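Local structure of extracellular invertase (Aspergillus kawachii, 5XH8) at residues 99-104 against 172-177; 110-115 against 136-141. The protein hydrolyses beta-fructofuranosides such as sucrose and has high transfructosylation activity, which probably yields fructooligosaccharides such as 1-kestose. All coordinates share one frame; numbering follows the deposited sequence.

Contact 1 (99-104 against 172-177)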
loop_
_atom_site.group_PDB
_atom_site.type_symbol
_atom_site.label_atom_id
_atom_site.label_comp_id
_atom_site.label_asym_id
_atom_site.label_seq_id
_atom_site.Cartn_x
_atom_site.Cartn_y
_atom_site.Cartn_z
ATOM N N ASP A 99 1.064 -0.369 -16.957
ATOM C CA ASP A 99 2.304 -0.011 -17.624
ATOM C C ASP A 99 3.438 0.252 -16.627
ATOM O O ASP A 99 3.201 0.695 -15.512
ATOM C CB ASP A 99 2.119 1.273 -18.467
ATOM C CG ASP A 99 1.185 1.093 -19.662
ATOM O OD1 ASP A 99 1.037 -0.058 -20.134
ATOM O OD2 ASP A 99 0.615 2.114 -20.126
ATOM N N GLY A 100 4.661 0.021 -17.082
ATOM C CA GLY A 100 5.851 0.401 -16.356
ATOM C C GLY A 100 6.982 0.707 -17.315
ATOM O O GLY A 100 6.863 0.474 -18.546
ATOM N N SER A 101 8.084 1.200 -16.746
ATOM C CA SER A 101 9.281 1.480 -17.498
ATOM C C SER A 101 10.503 0.949 -16.756
ATOM O O SER A 101 10.437 0.621 -15.551
ATOM C CB SER A 101 9.405 2.987 -17.770
ATOM O OG SER A 101 9.324 3.735 -16.575
ATOM N N VAL A 102 11.613 0.872 -17.497
ATOM C CA VAL A 102 12.805 0.177 -17.032
ATOM C C VAL A 102 14.007 1.107 -16.876
ATOM O O VAL A 102 14.382 1.838 -17.812
ATOM C CB VAL A 102 13.154 -0.995 -17.966
ATOM C CG1 VAL A 102 14.528 -1.610 -17.628
ATOM C CG2 VAL A 102 12.038 -2.039 -17.895
ATOM N N ILE A 103 14.605 1.035 -15.692
ATOM C CA ILE A 103 15.961 1.541 -15.432
ATOM C C ILE A 103 16.925 0.445 -15.884
ATOM O O ILE A 103 16.984 -0.603 -15.262
ATOM C CB ILE A 103 16.182 1.877 -13.927
ATOM C CG1 ILE A 103 15.175 2.941 -13.480
ATOM C CG2 ILE A 103 17.638 2.316 -13.679
ATOM C CD1 ILE A 103 15.142 3.178 -11.982
ATOM N N PRO A 104 17.642 0.654 -16.998
ATOM C CA PRO A 104 18.386 -0.471 -17.585
ATOM C C PRO A 104 19.495 -1.028 -16.707
ATOM O O PRO A 104 19.705 -2.248 -16.650
ATOM C CB PRO A 104 18.974 0.126 -18.878
ATOM C CG PRO A 104 18.075 1.264 -19.189
ATOM C CD PRO A 104 17.695 1.844 -17.860
ATOM N N PRO A 172 4.234 4.848 -14.624
ATOM C CA PRO A 172 5.464 5.545 -14.268
ATOM C C PRO A 172 6.483 5.475 -15.404
ATOM O O PRO A 172 6.686 4.386 -16.004
ATOM C CB PRO A 172 5.950 4.789 -13.027
ATOM C CG PRO A 172 5.341 3.421 -13.157
ATOM C CD PRO A 172 3.996 3.685 -13.735
ATOM N N TYR A 173 7.076 6.634 -15.703
ATOM C CA TYR A 173 8.073 6.779 -16.764
ATOM C C TYR A 173 9.384 7.303 -16.171
ATOM O O TYR A 173 9.483 8.482 -15.785
ATOM C CB TYR A 173 7.557 7.708 -17.863
ATOM C CG TYR A 173 8.389 7.622 -19.120
ATOM C CD1 TYR A 173 8.094 6.672 -20.120
ATOM C CD2 TYR A 173 9.493 8.444 -19.304
ATOM C CE1 TYR A 173 8.876 6.567 -21.265
ATOM C CE2 TYR A 173 10.301 8.336 -20.444
ATOM C CZ TYR A 173 9.985 7.397 -21.430
ATOM O OH TYR A 173 10.784 7.286 -22.565
ATOM N N VAL A 174 10.362 6.411 -16.093
ATOM C CA VAL A 174 11.688 6.740 -15.592
ATOM C C VAL A 174 12.533 7.420 -16.682
ATOM O O VAL A 174 12.504 7.045 -17.886
ATOM C CB VAL A 174 12.437 5.517 -15.020
ATOM C CG1 VAL A 174 11.637 4.847 -13.935
ATOM C CG2 VAL A 174 12.814 4.512 -16.100
ATOM N N PHE A 175 13.270 8.443 -16.261
ATOM C CA PHE A 175 14.135 9.193 -17.175
ATOM C C PHE A 175 15.177 10.010 -16.411
ATOM O O PHE A 175 14.991 10.298 -15.233
ATOM C CB PHE A 175 13.332 10.125 -18.103
ATOM C CG PHE A 175 12.685 11.280 -17.403
ATOM C CD1 PHE A 175 11.532 11.096 -16.643
ATOM C CD2 PHE A 175 13.214 12.577 -17.510
ATOM C CE1 PHE A 175 10.928 12.152 -16.003
ATOM C CE2 PHE A 175 12.617 13.632 -16.847
ATOM C CZ PHE A 175 11.474 13.421 -16.090
ATOM N N GLN A 176 16.250 10.348 -17.120
ATOM C CA GLN A 176 17.347 11.188 -16.636
ATOM C C GLN A 176 17.328 12.502 -17.385
ATOM O O GLN A 176 16.940 12.554 -18.566
ATOM C CB GLN A 176 18.669 10.475 -16.846
ATOM C CG GLN A 176 18.767 9.245 -15.970
ATOM C CD GLN A 176 20.066 8.479 -16.129
ATOM O OE1 GLN A 176 20.417 8.031 -17.221
ATOM N NE2 GLN A 176 20.771 8.288 -15.029
ATOM N N ASN A 177 17.722 13.579 -16.695
ATOM C CA ASN A 177 17.774 14.903 -17.335
ATOM C C ASN A 177 18.684 15.913 -16.577
ATOM O O ASN A 177 18.385 16.282 -15.439
ATOM C CB ASN A 177 16.374 15.482 -17.508
ATOM C CG ASN A 177 16.390 16.739 -18.360
ATOM O OD1 ASN A 177 16.641 17.834 -17.856
ATOM N ND2 ASN A 177 16.196 16.576 -19.666
#

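Contact 2 (110-115 against 136-141)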
loop_
_atom_site.group_PDB
_atom_site.type_symbol
_atom_site.label_atom_id
_atom_site.label_comp_id
_atom_site.label_asym_id
_atom_site.label_seq_id
_atom_site.Cartn_x
_atom_site.Cartn_y
_atom_site.Cartn_z
ATOM N N LEU A 110 20.955 -4.792 -12.876
ATOM C CA LEU A 110 19.939 -5.489 -13.652
ATOM C C LEU A 110 18.855 -4.533 -14.136
ATOM O O LEU A 110 18.610 -3.503 -13.497
ATOM C CB LEU A 110 19.298 -6.575 -12.807
ATOM C CG LEU A 110 20.273 -7.653 -12.318
ATOM C CD1 LEU A 110 19.568 -8.515 -11.305
ATOM C CD2 LEU A 110 20.789 -8.488 -13.463
ATOM N N PRO A 111 18.203 -4.865 -15.276
ATOM C CA PRO A 111 17.055 -4.081 -15.725
ATOM C C PRO A 111 15.997 -4.085 -14.619
ATOM O O PRO A 111 15.640 -5.160 -14.088
ATOM C CB PRO A 111 16.567 -4.833 -16.972
ATOM C CG PRO A 111 17.737 -5.671 -17.414
ATOM C CD PRO A 111 18.476 -6.013 -16.165
ATOM N N THR A 112 15.583 -2.898 -14.219
ATOM C CA THR A 112 14.739 -2.726 -13.046
ATOM C C THR A 112 13.446 -2.057 -13.510
ATOM O O THR A 112 13.454 -0.935 -13.971
ATOM C CB THR A 112 15.478 -1.921 -11.961
ATOM O OG1 THR A 112 16.618 -2.678 -11.501
ATOM C CG2 THR A 112 14.559 -1.646 -10.782
ATOM N N LEU A 113 12.343 -2.789 -13.411
ATOM C CA LEU A 113 11.019 -2.313 -13.846
ATOM C C LEU A 113 10.302 -1.628 -12.696
ATOM O O LEU A 113 10.117 -2.233 -11.630
ATOM C CB LEU A 113 10.172 -3.499 -14.317
ATOM C CG LEU A 113 8.704 -3.228 -14.653
ATOM C CD1 LEU A 113 8.579 -2.363 -15.875
ATOM C CD2 LEU A 113 7.972 -4.550 -14.851
ATOM N N LEU A 114 9.890 -0.381 -12.919
ATOM C CA LEU A 114 8.945 0.304 -12.056
ATOM C C LEU A 114 7.603 0.340 -12.800
ATOM O O LEU A 114 7.517 0.901 -13.889
ATOM C CB LEU A 114 9.425 1.728 -11.741
ATOM C CG LEU A 114 8.553 2.574 -10.812
ATOM C CD1 LEU A 114 8.435 1.970 -9.427
ATOM C CD2 LEU A 114 9.099 3.990 -10.717
ATOM N N TYR A 115 6.558 -0.223 -12.199
ATOM C CA TYR A 115 5.281 -0.406 -12.891
ATOM C C TYR A 115 4.093 -0.212 -11.980
ATOM O O TYR A 115 4.211 -0.277 -10.730
ATOM C CB TYR A 115 5.223 -1.804 -13.519
ATOM C CG TYR A 115 4.989 -2.958 -12.542
ATOM C CD1 TYR A 115 6.039 -3.496 -11.801
ATOM C CD2 TYR A 115 3.726 -3.505 -12.370
ATOM C CE1 TYR A 115 5.827 -4.539 -10.912
ATOM C CE2 TYR A 115 3.503 -4.537 -11.468
ATOM C CZ TYR A 115 4.558 -5.056 -10.742
ATOM O OH TYR A 115 4.345 -6.099 -9.880
ATOM N N GLN A 136 2.862 1.790 -7.219
ATOM C CA GLN A 136 4.010 1.584 -8.108
ATOM C C GLN A 136 4.995 0.650 -7.411
ATOM O O GLN A 136 5.419 0.929 -6.267
ATOM C CB GLN A 136 4.663 2.906 -8.525
ATOM C CG GLN A 136 3.706 4.094 -8.640
ATOM C CD GLN A 136 2.591 3.867 -9.638
ATOM O OE1 GLN A 136 2.777 3.221 -10.676
ATOM N NE2 GLN A 136 1.419 4.417 -9.337
ATOM N N SER A 137 5.338 -0.449 -8.096
ATOM C CA SER A 137 6.135 -1.541 -7.549
ATOM C C SER A 137 7.343 -1.796 -8.408
ATOM O O SER A 137 7.389 -1.369 -9.579
ATOM C CB SER A 137 5.290 -2.815 -7.432
ATOM O OG SER A 137 4.285 -2.654 -6.440
ATOM N N LEU A 138 8.312 -2.510 -7.834
ATOM C CA LEU A 138 9.557 -2.870 -8.523
ATOM C C LEU A 138 9.654 -4.351 -8.836
ATOM O O LEU A 138 9.213 -5.205 -8.054
ATOM C CB LEU A 138 10.788 -2.512 -7.675
ATOM C CG LEU A 138 11.064 -1.023 -7.425
ATOM C CD1 LEU A 138 12.286 -0.916 -6.511
ATOM C CD2 LEU A 138 11.296 -0.250 -8.709
ATOM N N ALA A 139 10.235 -4.626 -10.005
ATOM C CA ALA A 139 10.655 -5.944 -10.397
ATOM C C ALA A 139 12.008 -5.832 -11.108
ATOM O O ALA A 139 12.377 -4.780 -11.645
ATOM C CB ALA A 139 9.633 -6.606 -11.304
ATOM N N VAL A 140 12.734 -6.932 -11.086
ATOM C CA VAL A 140 14.065 -7.009 -11.671
ATOM C C VAL A 140 14.189 -8.250 -12.537
ATOM O O VAL A 140 13.720 -9.308 -12.151
ATOM C CB VAL A 140 15.123 -7.092 -10.547
ATOM C CG1 VAL A 140 16.482 -7.358 -11.138
ATOM C CG2 VAL A 140 15.138 -5.779 -9.781
ATOM N N SER A 141 14.822 -8.131 -13.692
ATOM C CA SER A 141 15.128 -9.309 -14.510
ATOM C C SER A 141 16.588 -9.707 -14.377
ATOM O O SER A 141 17.468 -8.951 -14.779
ATOM C CB SER A 141 14.825 -9.121 -15.980
ATOM O OG SER A 141 15.171 -10.339 -16.665
#

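Contact 1 (99-104 against 172-177)
The hydroxyl of S101 is held by two backbone groups of the facing strand: OG donates to P172 O at 2.8 Å and accepts from V174 N at 2.9 Å. These strands, 96-103 and 166-176, are the first strands of two successive blades in the five-bladed beta-propeller of the family 32 glycoside hydrolases. Where they meet, segments 99-103 and 172-176 run nearly parallel, at 17°, but no backbone hydrogen bond joins them. The serine side chain spans the gap instead. With chi1 at 54°, its OG lies between its own backbone N and carbonyl carbon and reaches across to the peptide groups on both sides of Y173. The V174 N-H points at it fairly straight (161°), whereas OG itself stands above the carbonyl plane of P172. Both roles of this buried hydroxyl, donor and acceptor, are thereby used, which should fix its rotation. P172 belongs to the Arg-Asp-Pro sequence characteristic of the family, and its CD meets D99 O at 3.6 Å. D99 sits close to D41 and D171, and its backbone N binds a glycerol, consistent with this end of the contact lying at the substrate pocket. The Y173 side chain leaves its backbone directed away from the facing strand, and its hydroxyl bonds to G323 O. Farther along the strands the contact becomes apolar. The I103 and V174 side chains cross at about a right angle, with I103 CG1 lying 3.9 Å from V174 CG2. That same methyl leans over the backbone of the opposite strand, 3.5 Å from V102 O, an oxygen that also accepts a hydrogen bond from K324 NZ.

Contact 2 (110-115 against 136-141)
The two middle strands of a propeller blade, 112-118 and 134-140, pair antiparallel here, with L113 and A139 as a hydrogen-bonded pair bound in both directions: L113 N to A139 O at 2.7 Å and A139 N to L113 O at 2.9 Å. Y115 and S137 form the next such pair. At the other end S141 N bonds to P111 O at 3.1 Å, and P111, lacking an N-H, cannot return it. CA-H...O contacts fill in between, the L138 CA lying 3.2 Å from L113 O. In the four-stranded blade the outer neighbours are 96-103, bonded to T112 and L114, and the short strand 149-150, bonded to V140, so both strands have partners on either side. One face carries T112, L114, L138 and V140. In L114, CG stands opposite its backbone N (chi1 -179°), which carries CD1 to 3.7 Å from L138 CD2, and V156 and T193 cover L114 further. T112 OG1 donates to L110 O at 2.9 Å from above its carbonyl plane and is in turn bonded to I107 N, so this hydroxyl links two backbone groups ahead of the strand. The L110 and V140 side chains meet there at about a right angle. The other face belongs to L113, Y115, S137 and A139. Y115, with chi1 at 75°, leans its ring across the neighbouring strand: CE1 lies 3.9 Å from S137 CB, and the L138 carbonyl carbon lies at the ring edge. Its hydroxyl is tied to D93, while the hydroxyl of S137 bonds to S117 OG.

In the fold
Both contacts are buried, one within a blade and the other between two. Contact 2 is an antiparallel pairing carried by main-chain bonds, with aliphatic side chains and T112 on one face and Y115 with small and aliphatic residues on the other. Contact 1 joins that blade to the next, nearer the chain's centre and beside the glycerol, through a serine hydroxyl flanked by the P172 ring and the I103-V174 pair. Their centres are about 9 Å apart, and strand 96-103 serves both, continuing the sheet through I103 N to T112 O and S101 O to L114 N. P172 also packs on L114 and Q136, whose OE1, hydrogen-bonded to T116 OG1, lies 3.3 Å from P172 CD.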